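Long-range contacts in leucine-rich repeat protein (Bacteroides thetaiotaomicron, PDB 4ECN), which is of unknown function but, as an extracellular leucine-rich repeat protein with a pair of DUF4458 domains, probably binds other proteins: residues 132-137 and 206-211; 150-155 and 257-262; 158-163 and 171-176; 219-224 and 235-240. All blocks are in the same frame, centred on the assembly; numbering follows the deposited sequence.

Contact 1 (132-137 and 206-211); sequences TVTFKL and DSAVWL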
# COMPACT_ATOMS: atom_id res chain seq x y z
N THR A 132 1.53 34.16 -36.77
CA THR A 132 0.29 34.47 -36.04
C THR A 132 -0.91 33.80 -36.76
O THR A 132 -0.81 33.45 -37.93
CB THR A 132 0.08 35.98 -35.83
OG1 THR A 132 0.17 36.66 -37.07
CG2 THR A 132 1.09 36.56 -34.84
N VAL A 133 -2.02 33.55 -36.02
CA VAL A 133 -3.18 32.82 -36.53
C VAL A 133 -4.50 33.41 -36.03
O VAL A 133 -4.58 33.89 -34.90
CB VAL A 133 -3.08 31.31 -36.11
CG1 VAL A 133 -4.44 30.61 -36.11
CG2 VAL A 133 -2.11 30.56 -37.01
N THR A 134 -5.54 33.32 -36.87
CA THR A 134 -6.92 33.66 -36.56
C THR A 134 -7.76 32.45 -36.91
O THR A 134 -7.45 31.73 -37.86
CB THR A 134 -7.41 34.92 -37.28
OG1 THR A 134 -7.23 34.75 -38.69
CG2 THR A 134 -6.74 36.18 -36.77
N PHE A 135 -8.82 32.21 -36.14
CA PHE A 135 -9.69 31.06 -36.35
C PHE A 135 -11.02 31.47 -36.96
O PHE A 135 -11.45 32.62 -36.84
CB PHE A 135 -9.92 30.32 -35.02
CG PHE A 135 -8.61 29.81 -34.46
CD1 PHE A 135 -8.11 28.58 -34.86
CD2 PHE A 135 -7.83 30.60 -33.62
CE1 PHE A 135 -6.87 28.13 -34.40
CE2 PHE A 135 -6.60 30.14 -33.15
CZ PHE A 135 -6.14 28.91 -33.53
N LYS A 136 -11.63 30.51 -37.65
CA LYS A 136 -12.92 30.61 -38.30
C LYS A 136 -13.72 29.39 -37.90
O LYS A 136 -13.40 28.26 -38.31
CB LYS A 136 -12.75 30.75 -39.81
CG LYS A 136 -14.04 30.81 -40.63
CD LYS A 136 -13.69 30.49 -42.09
CE LYS A 136 -14.85 30.52 -43.06
NZ LYS A 136 -15.31 31.91 -43.31
N LEU A 137 -14.71 29.63 -37.03
CA LEU A 137 -15.63 28.62 -36.51
C LEU A 137 -16.66 28.29 -37.58
O LEU A 137 -17.24 29.20 -38.16
CB LEU A 137 -16.30 29.12 -35.21
CG LEU A 137 -15.50 29.09 -33.91
CD1 LEU A 137 -14.38 30.14 -33.90
CD2 LEU A 137 -16.42 29.38 -32.74
N ASP A 206 -10.93 37.26 -33.91
CA ASP A 206 -10.20 38.38 -34.53
C ASP A 206 -8.84 38.66 -33.85
O ASP A 206 -7.90 39.02 -34.56
CB ASP A 206 -11.07 39.64 -34.55
CG ASP A 206 -12.29 39.54 -35.47
OD1 ASP A 206 -12.34 38.59 -36.31
OD2 ASP A 206 -13.18 40.43 -35.38
N SER A 207 -8.71 38.48 -32.51
CA SER A 207 -7.40 38.66 -31.87
C SER A 207 -6.48 37.48 -32.26
O SER A 207 -6.79 36.31 -31.95
CB SER A 207 -7.54 38.78 -30.35
OG SER A 207 -8.27 39.94 -29.96
N ALA A 208 -5.39 37.77 -33.01
CA ALA A 208 -4.43 36.77 -33.46
C ALA A 208 -3.67 36.16 -32.30
O ALA A 208 -3.51 36.82 -31.26
CB ALA A 208 -3.45 37.37 -34.44
N VAL A 209 -3.21 34.91 -32.45
CA VAL A 209 -2.43 34.22 -31.43
C VAL A 209 -1.06 33.95 -32.02
O VAL A 209 -0.92 34.01 -33.22
CB VAL A 209 -3.13 32.94 -30.89
CG1 VAL A 209 -4.51 33.27 -30.35
CG2 VAL A 209 -3.21 31.84 -31.94
N TRP A 210 -0.05 33.71 -31.18
CA TRP A 210 1.32 33.43 -31.63
C TRP A 210 1.62 31.96 -31.51
O TRP A 210 1.76 31.45 -30.39
CB TRP A 210 2.37 34.24 -30.84
CG TRP A 210 2.50 35.68 -31.26
CD1 TRP A 210 3.46 36.21 -32.07
CD2 TRP A 210 1.65 36.76 -30.88
NE1 TRP A 210 3.23 37.55 -32.25
CE2 TRP A 210 2.12 37.92 -31.53
CE3 TRP A 210 0.50 36.86 -30.06
CZ2 TRP A 210 1.51 39.16 -31.38
CZ3 TRP A 210 -0.12 38.09 -29.93
CH2 TRP A 210 0.38 39.23 -30.58
N LEU A 211 1.75 31.27 -32.66
CA LEU A 211 2.10 29.85 -32.72
C LEU A 211 3.47 29.64 -33.37
O LEU A 211 3.78 30.34 -34.33
CB LEU A 211 1.06 29.04 -33.52
CG LEU A 211 -0.33 28.84 -32.94
CD1 LEU A 211 -1.18 28.11 -33.93
CD2 LEU A 211 -0.30 28.07 -31.63
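Val-133 O is met twice by the neighbouring strand: Val-209 N donates a hydrogen bond to it over 3.0 Å, in the carbonyl plane. Ala-208 CA adds a weaker CA-H contact, 3.2 Å from Val-133 O. The return bond, Val-133 N to Val-209 O, is also 3.0 Å long, and the same Val-209 O takes a CA-H contact from Thr-132. These two backbone bonds make one antiparallel hydrogen-bonded pair; the strand directions lie 132° apart, so the strands splay rather than run on together.

Beta-branched Thr-132, Val-133 and Val-209 suit the extended backbone, and the side chains alternate between its faces. On the side of Val-133 the groups are purely hydrocarbon: its CG2 meets Leu-211 CD1 at 4.0 Å, while Val-209 CG2 reaches the edge of the Phe-135 ring, near its plane, 4.0 Å from CE2. On the other side Thr-132 and Trp-210 lie alongside each other. With Thr-132 OG1 between the backbone N and the carbonyl carbon (chi1 53°), the methyl CG2 is left to sit over one indole face, 3.6 Å from the centroid of the five-membered ring of Trp-210, a CH-pi contact. The indole also meets the ring of Tyr-91, on a strand of the preceding sheet. A serine in place of Trp-210 would probably strip the Thr-132 methyl of its ring face and the Tyr-91 ring of its aromatic neighbour. Thr-134 OG1 turns to the backbone of Asp-254.

Backbone bonds thus set the register, while apolar and CH-pi contacts line the two faces: hydrocarbon packing, with the Phe-135 ring among it, on one, and on the other an aromatic surface shared with the adjoining sheet.

Contact 2 (150-155 and 257-262); sequences YLFSNI and VPIQLK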
# COMPACT_ATOMS: atom_id res chain seq x y z
N TYR A 150 -27.50 23.26 -29.23
CA TYR A 150 -27.54 24.71 -29.01
C TYR A 150 -27.38 25.47 -30.36
O TYR A 150 -27.02 24.86 -31.37
CB TYR A 150 -26.47 25.15 -27.99
CG TYR A 150 -25.04 25.01 -28.45
CD1 TYR A 150 -24.36 23.79 -28.36
CD2 TYR A 150 -24.33 26.12 -28.92
CE1 TYR A 150 -23.04 23.67 -28.77
CE2 TYR A 150 -23.01 26.00 -29.34
CZ TYR A 150 -22.36 24.78 -29.26
OH TYR A 150 -21.06 24.69 -29.67
N LEU A 151 -27.67 26.80 -30.37
CA LEU A 151 -27.55 27.67 -31.55
C LEU A 151 -26.10 28.13 -31.78
O LEU A 151 -25.47 28.60 -30.84
CB LEU A 151 -28.44 28.91 -31.40
CG LEU A 151 -29.95 28.70 -31.40
CD1 LEU A 151 -30.66 29.90 -30.81
CD2 LEU A 151 -30.47 28.39 -32.81
N PHE A 152 -25.59 28.03 -33.05
CA PHE A 152 -24.23 28.47 -33.43
C PHE A 152 -24.08 29.95 -33.06
O PHE A 152 -23.13 30.33 -32.36
CB PHE A 152 -23.94 28.24 -34.93
CG PHE A 152 -22.51 28.50 -35.34
CD1 PHE A 152 -22.03 29.81 -35.48
CD2 PHE A 152 -21.64 27.46 -35.61
CE1 PHE A 152 -20.71 30.05 -35.86
CE2 PHE A 152 -20.32 27.70 -36.00
CZ PHE A 152 -19.86 29.00 -36.13
N SER A 153 -25.04 30.77 -33.50
CA SER A 153 -25.14 32.16 -33.07
C SER A 153 -25.30 32.13 -31.55
O SER A 153 -25.85 31.15 -31.05
CB SER A 153 -26.32 32.84 -33.77
OG SER A 153 -27.50 32.05 -33.71
N ASN A 154 -24.74 33.08 -30.82
CA ASN A 154 -24.76 33.17 -29.34
C ASN A 154 -23.62 32.23 -28.71
O ASN A 154 -23.63 31.97 -27.49
CB ASN A 154 -26.17 32.98 -28.65
CG ASN A 154 -26.80 31.61 -28.41
OD1 ASN A 154 -26.14 30.56 -28.30
ND2 ASN A 154 -28.13 31.64 -28.20
N ILE A 155 -22.60 31.86 -29.52
CA ILE A 155 -21.30 31.34 -29.08
C ILE A 155 -20.51 32.63 -28.80
O ILE A 155 -20.31 33.40 -29.74
CB ILE A 155 -20.59 30.36 -30.07
CG1 ILE A 155 -21.24 28.99 -30.15
CG2 ILE A 155 -19.09 30.22 -29.75
CD1 ILE A 155 -20.69 28.10 -31.32
N VAL A 257 -12.06 25.61 -37.09
CA VAL A 257 -12.58 25.15 -35.81
C VAL A 257 -13.96 24.52 -36.13
O VAL A 257 -14.95 25.25 -36.28
CB VAL A 257 -12.63 26.24 -34.71
CG1 VAL A 257 -13.20 25.69 -33.41
CG2 VAL A 257 -11.25 26.84 -34.47
N PRO A 258 -14.01 23.18 -36.35
CA PRO A 258 -15.27 22.53 -36.77
C PRO A 258 -16.28 22.33 -35.62
O PRO A 258 -16.26 21.32 -34.92
CB PRO A 258 -14.79 21.17 -37.29
CG PRO A 258 -13.56 20.88 -36.54
CD PRO A 258 -12.90 22.21 -36.30
N ILE A 259 -17.24 23.27 -35.51
CA ILE A 259 -18.27 23.25 -34.47
C ILE A 259 -19.27 22.13 -34.80
O ILE A 259 -19.71 22.01 -35.94
CB ILE A 259 -18.94 24.63 -34.34
CG1 ILE A 259 -17.89 25.74 -34.02
CG2 ILE A 259 -20.09 24.63 -33.31
CD1 ILE A 259 -17.03 25.56 -32.75
N GLN A 260 -19.60 21.29 -33.80
CA GLN A 260 -20.47 20.12 -33.95
C GLN A 260 -21.92 20.36 -33.55
O GLN A 260 -22.82 19.73 -34.12
CB GLN A 260 -19.94 18.96 -33.09
CG GLN A 260 -18.52 18.51 -33.43
CD GLN A 260 -18.37 18.00 -34.84
OE1 GLN A 260 -19.10 17.11 -35.29
NE2 GLN A 260 -17.38 18.53 -35.55
N LEU A 261 -22.15 21.23 -32.52
CA LEU A 261 -23.45 21.56 -31.91
C LEU A 261 -24.09 20.27 -31.42
O LEU A 261 -25.20 19.91 -31.83
CB LEU A 261 -24.39 22.30 -32.89
CG LEU A 261 -23.86 23.57 -33.55
CD1 LEU A 261 -24.69 23.91 -34.78
CD2 LEU A 261 -23.81 24.73 -32.60
N LYS A 262 -23.34 19.53 -30.61
CA LYS A 262 -23.79 18.25 -30.07
C LYS A 262 -23.69 18.22 -28.54
O LYS A 262 -23.23 19.17 -27.90
CB LYS A 262 -22.97 17.09 -30.67
CG LYS A 262 -23.02 16.93 -32.18
CD LYS A 262 -22.08 15.80 -32.61
CE LYS A 262 -21.94 15.67 -34.11
NZ LYS A 262 -20.91 14.67 -34.49
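The Tyr-150 ring carries Leu-261 CD2 over one face, 3.8 Å from its centroid and 19° off the normal, a CH-pi contact, while Ile-155 CG1 lies at its edge, in plane. The leucine side chain crosses the tyrosine at about a right angle, so one methyl presses on the ring; Leu-261 CD2 also lies 3.4 Å from Tyr-150 O. The Phe-152 ring meets Ile-259 obliquely, CE2 to CG1 at 3.7 Å. Its CG stands opposite the backbone N (chi1 -173°), which carries the ring across to the isoleucine. Ile-259 CG2 is also touched by Ile-155 CD1 at 4.0 Å, the two branched chains sliding past each other in opposite directions.

Tyr-150 suits a half-buried place: its ring packs, and its OH bonds with Glu-235 and Thr-223. A phenylalanine there would probably keep the leucine contact but deprive the Glu-235 carboxylate and the Thr-223 hydroxyl of a shared partner.

No hydrogen bond joins the two segments; apolar and CH-pi contacts do. The loop between strands 130-139 and 157-164, with its type II turn from Phe-152 to Ile-155, packs on Ile-259, at the end of strand 251-259, and on Leu-261 just beyond, in a domain whose family belongs to the transthyretin clan.

Contact 3 (158-163 and 171-176); sequences VDVTVM and TELKGM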
# COMPACT_ATOMS: atom_id res chain seq x y z
N VAL A 158 -14.49 30.84 -27.12
CA VAL A 158 -14.07 29.49 -27.48
C VAL A 158 -12.65 29.21 -26.90
O VAL A 158 -11.86 30.13 -26.67
CB VAL A 158 -14.12 29.27 -29.01
CG1 VAL A 158 -12.95 29.92 -29.73
CG2 VAL A 158 -14.21 27.79 -29.35
N ASP A 159 -12.37 27.91 -26.66
CA ASP A 159 -11.07 27.36 -26.24
C ASP A 159 -10.62 26.43 -27.30
O ASP A 159 -11.35 25.49 -27.58
CB ASP A 159 -11.15 26.63 -24.87
CG ASP A 159 -11.38 27.47 -23.63
OD1 ASP A 159 -10.91 28.61 -23.59
OD2 ASP A 159 -11.96 26.95 -22.67
N VAL A 160 -9.49 26.68 -27.97
CA VAL A 160 -9.13 25.68 -28.97
C VAL A 160 -7.75 25.11 -28.62
O VAL A 160 -6.86 25.80 -28.11
CB VAL A 160 -9.22 26.12 -30.46
CG1 VAL A 160 -10.53 26.86 -30.75
CG2 VAL A 160 -8.02 26.93 -30.93
N THR A 161 -7.63 23.80 -28.86
CA THR A 161 -6.42 23.01 -28.76
C THR A 161 -5.93 22.74 -30.15
O THR A 161 -6.67 22.16 -30.96
CB THR A 161 -6.63 21.69 -27.98
OG1 THR A 161 -7.47 21.88 -26.85
CG2 THR A 161 -5.31 21.00 -27.60
N VAL A 162 -4.70 23.17 -30.45
CA VAL A 162 -4.08 22.90 -31.74
C VAL A 162 -2.99 21.90 -31.51
O VAL A 162 -2.33 21.97 -30.48
CB VAL A 162 -3.56 24.16 -32.46
CG1 VAL A 162 -4.71 25.07 -32.88
CG2 VAL A 162 -2.52 24.91 -31.62
N MSE A 163 -2.77 20.98 -32.45
CA MSE A 163 -1.68 20.01 -32.32
C MSE A 163 -0.78 20.13 -33.52
O MSE A 163 -1.27 20.16 -34.64
CB MSE A 163 -2.21 18.58 -32.18
CG MSE A 163 -1.16 17.58 -31.74
SE MSE A 163 -1.76 15.72 -31.91
CE MSE A 163 -1.70 15.54 -33.90
N THR A 171 -1.07 22.82 -27.90
CA THR A 171 -1.05 24.18 -27.35
C THR A 171 -2.49 24.57 -27.09
O THR A 171 -3.34 24.36 -27.95
CB THR A 171 -0.31 25.17 -28.28
OG1 THR A 171 1.07 24.80 -28.35
CG2 THR A 171 -0.43 26.62 -27.82
N GLU A 172 -2.77 25.07 -25.89
CA GLU A 172 -4.14 25.47 -25.56
C GLU A 172 -4.28 27.01 -25.66
O GLU A 172 -3.45 27.75 -25.14
CB GLU A 172 -4.53 24.94 -24.16
CG GLU A 172 -6.01 25.12 -23.83
CD GLU A 172 -7.01 24.23 -24.53
OE1 GLU A 172 -6.69 23.03 -24.74
OE2 GLU A 172 -8.15 24.69 -24.80
N LEU A 173 -5.31 27.46 -26.40
CA LEU A 173 -5.63 28.87 -26.66
C LEU A 173 -6.96 29.16 -25.97
O LEU A 173 -8.03 28.80 -26.48
CB LEU A 173 -5.66 29.13 -28.18
CG LEU A 173 -4.41 28.67 -28.93
CD1 LEU A 173 -4.65 28.50 -30.41
CD2 LEU A 173 -3.21 29.54 -28.64
N LYS A 174 -6.89 29.73 -24.76
CA LYS A 174 -8.05 29.86 -23.89
C LYS A 174 -8.75 31.22 -23.98
O LYS A 174 -8.11 32.25 -24.21
CB LYS A 174 -7.64 29.59 -22.44
CG LYS A 174 -7.38 28.10 -22.17
CD LYS A 174 -7.05 27.78 -20.70
CE LYS A 174 -6.78 26.31 -20.40
NZ LYS A 174 -7.99 25.45 -20.58
N GLY A 175 -10.07 31.15 -23.80
CA GLY A 175 -11.02 32.25 -23.77
C GLY A 175 -10.95 33.27 -24.89
O GLY A 175 -11.02 34.47 -24.62
N MSE A 176 -10.84 32.81 -26.15
CA MSE A 176 -10.80 33.72 -27.30
C MSE A 176 -12.20 34.24 -27.61
O MSE A 176 -13.15 33.44 -27.62
CB MSE A 176 -10.20 33.03 -28.53
CG MSE A 176 -8.72 32.64 -28.38
SE MSE A 176 -8.00 31.76 -29.97
CE MSE A 176 -9.23 30.26 -30.04
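Thr-171 pairs with Val-162 through two backbone bonds, its N reaching Val-162 O at 3.0 Å, and its CB lies alongside Val-162 CG2. Glu-172 follows on the opposite face. Its chain bends at chi2 (73°) and folds back to the first strand, where OE1 accepts the hydroxyl of Thr-161 OG1 on its syn side, tilted out of the carboxylate plane.

Leu-173 returns to the apolar face. Its N meets Val-160 O at 2.8 Å, nearly along the C=O axis, and its CD1 packs on Val-160 CG2 at 3.8 Å; both side chains also touch Phe-135. Lys-174 is exposed, and its side chain meets the first strand through CB and CG, beside Asp-159 OD1.

At Gly-175 the chain turns a corner with positive phi, a conformation that glycine adopts easily. Its N points at Asp-159 OD1, 2.7 Å away and almost straight (172°), and the register slips by one residue: a beta bulge, in which the extra residue's N-H is bonded to a carboxylate. Met-176, modelled as selenomethionine, resumes the pairing with its N to Val-158 O at 2.9 Å. A bend at chi3 (-58°) brings its CE 3.7 Å from Val-160 CG2 and equally near Val-158 CG1, a flexible chain that reaches across to both valines on the apolar face.

Asp-159 OD2 bonds to Tyr-224 OH, so both oxygens of this buried carboxylate have donors. With Lys-174 as well as Glu-172 near but not in contact, the acid would probably stay ionised, and it ties the bulge of one hairpin to the strand beside it in the sheet.

Contact 4 (219-224 and 235-240); sequences VAYTTY and ETQSVR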
# COMPACT_ATOMS: atom_id res chain seq x y z
N VAL A 219 -7.64 20.06 -32.57
CA VAL A 219 -7.93 18.71 -32.09
C VAL A 219 -9.01 18.72 -30.95
O VAL A 219 -9.50 17.65 -30.56
CB VAL A 219 -6.63 17.99 -31.63
CG1 VAL A 219 -5.71 17.74 -32.82
CG2 VAL A 219 -5.89 18.73 -30.51
N ALA A 220 -9.41 19.91 -30.47
CA ALA A 220 -10.45 20.02 -29.44
C ALA A 220 -10.90 21.47 -29.23
O ALA A 220 -10.12 22.40 -29.45
CB ALA A 220 -9.96 19.45 -28.11
N TYR A 221 -12.14 21.65 -28.75
CA TYR A 221 -12.65 22.99 -28.42
C TYR A 221 -13.72 22.91 -27.32
O TYR A 221 -14.38 21.87 -27.13
CB TYR A 221 -13.22 23.75 -29.65
CG TYR A 221 -14.49 23.15 -30.20
CD1 TYR A 221 -15.74 23.52 -29.69
CD2 TYR A 221 -14.45 22.16 -31.18
CE1 TYR A 221 -16.91 22.92 -30.15
CE2 TYR A 221 -15.62 21.55 -31.64
CZ TYR A 221 -16.85 21.95 -31.13
OH TYR A 221 -18.00 21.38 -31.60
N THR A 222 -13.91 24.04 -26.63
CA THR A 222 -14.95 24.30 -25.66
C THR A 222 -15.56 25.65 -26.03
O THR A 222 -14.83 26.64 -26.10
CB THR A 222 -14.44 24.21 -24.22
OG1 THR A 222 -13.84 22.93 -24.00
CG2 THR A 222 -15.54 24.40 -23.21
N THR A 223 -16.87 25.67 -26.34
CA THR A 223 -17.56 26.93 -26.67
C THR A 223 -18.31 27.43 -25.41
O THR A 223 -18.74 26.63 -24.58
CB THR A 223 -18.51 26.78 -27.88
OG1 THR A 223 -19.33 25.64 -27.70
CG2 THR A 223 -17.76 26.69 -29.20
N TYR A 224 -18.45 28.77 -25.29
CA TYR A 224 -19.12 29.43 -24.17
C TYR A 224 -20.17 30.46 -24.59
O TYR A 224 -19.99 31.17 -25.59
CB TYR A 224 -18.09 30.15 -23.28
CG TYR A 224 -17.02 29.25 -22.72
CD1 TYR A 224 -17.21 28.54 -21.54
CD2 TYR A 224 -15.79 29.12 -23.37
CE1 TYR A 224 -16.22 27.70 -21.04
CE2 TYR A 224 -14.80 28.28 -22.87
CZ TYR A 224 -15.01 27.57 -21.71
OH TYR A 224 -14.03 26.75 -21.22
N GLU A 235 -20.49 23.24 -25.10
CA GLU A 235 -20.06 21.88 -25.45
C GLU A 235 -18.54 21.76 -25.44
O GLU A 235 -17.83 22.76 -25.54
CB GLU A 235 -20.60 21.44 -26.84
CG GLU A 235 -19.89 22.07 -28.02
CD GLU A 235 -20.28 21.54 -29.39
OE1 GLU A 235 -20.71 20.37 -29.48
OE2 GLU A 235 -20.12 22.30 -30.38
N THR A 236 -18.05 20.53 -25.39
CA THR A 236 -16.64 20.21 -25.46
C THR A 236 -16.54 19.05 -26.43
O THR A 236 -17.27 18.06 -26.27
CB THR A 236 -16.02 19.94 -24.06
OG1 THR A 236 -16.27 21.04 -23.20
CG2 THR A 236 -14.53 19.75 -24.13
N GLN A 237 -15.71 19.19 -27.46
CA GLN A 237 -15.59 18.12 -28.43
C GLN A 237 -14.15 17.86 -28.81
O GLN A 237 -13.35 18.79 -28.89
CB GLN A 237 -16.37 18.45 -29.72
CG GLN A 237 -17.87 18.67 -29.58
CD GLN A 237 -18.69 17.48 -29.17
OE1 GLN A 237 -18.35 16.32 -29.42
NE2 GLN A 237 -19.86 17.76 -28.61
N SER A 238 -13.84 16.57 -29.06
CA SER A 238 -12.58 16.14 -29.65
C SER A 238 -12.82 16.10 -31.14
O SER A 238 -13.79 15.48 -31.60
CB SER A 238 -12.09 14.81 -29.08
OG SER A 238 -10.76 14.57 -29.50
N VAL A 239 -12.03 16.87 -31.89
CA VAL A 239 -12.21 17.00 -33.33
C VAL A 239 -10.87 16.86 -34.06
O VAL A 239 -9.83 16.59 -33.44
CB VAL A 239 -12.90 18.36 -33.67
CG1 VAL A 239 -14.36 18.39 -33.21
CG2 VAL A 239 -12.12 19.55 -33.12
N ARG A 240 -10.92 17.03 -35.39
CA ARG A 240 -9.83 17.08 -36.35
C ARG A 240 -10.19 18.12 -37.40
O ARG A 240 -10.83 17.81 -38.41
CB ARG A 240 -9.53 15.70 -36.97
CG ARG A 240 -8.75 14.73 -36.08
CD ARG A 240 -7.33 15.22 -35.77
NE ARG A 240 -6.51 14.23 -35.08
CZ ARG A 240 -6.56 13.99 -33.77
NH1 ARG A 240 -7.41 14.65 -33.00
NH2 ARG A 240 -5.76 13.08 -33.23
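Tyr-221 and Glu-235 form the dense part: the tyrosine OH donates to Glu-235 OE2 at 2.6 Å, from above the carboxylate, with ring and carboxylate planes 77° apart. Tyr-221 CG sits between its backbone N and carbonyl carbon (chi1 69°), a torsion that swings the ring along the partner strand, beside Gln-237, with Val-239 CG1 at the ring edge 3.7 Å from CE2. Gln-237 NE2 binds the second oxygen, Glu-235 OE1, at 2.9 Å. Tyr-221 and Gln-237 also exchange two backbone bonds, Gln-237 N to Tyr-221 O being 3.0 Å.

On the opposite face Thr-222 and Thr-236 meet through their hydroxyls, OG1 to OG1 at 3.2 Å; Thr-236 OG1 also bonds Lys-272. At the open end the contact thins toward solvent: Val-219 O takes Val-239 N from above its carbonyl plane, at 3.0 Å, and Ser-238 OG only weakly. Exposed Arg-240 lays one guanidinium face over Val-219 CG1, with NH1 3.5 Å away and salt-bridged to Glu-307. Against strand 157-164, Val-219 and Ala-220 face Thr-161, a classic beta bulge.

Backbone N-H groups of Leu-261 and Lys-262 also reach the buried Glu-235 carboxylate, which is likely to remain charged and to tie this hairpin to the chain after strand 251-259.

In the fold
All four contacts gather on one mixed sheet and a loop packed against it. Contacts 1 and 3 are ladders of neighbouring strands, and they share an apolar centre: Phe-135 of contact 1 meets Val-160, Leu-173 and Met-176 of contact 3. Contacts 1 and 2 meet where strands 130-139 and 251-259 lie side by side, Lys-136 O with Val-257 N. Contacts 3 and 4 are hairpins laid edge to edge, joined by the backbone of Thr-161 and Val-219. Contact 2 is buried and apolar, without hydrogen bonds of its own, yet it meets contact 4 where Tyr-221 OH bonds the backbone N of Gln-260. Contacts 3 and 4 also bury acids held by hydrogen bonds, with exposed Arg-240 at the rim.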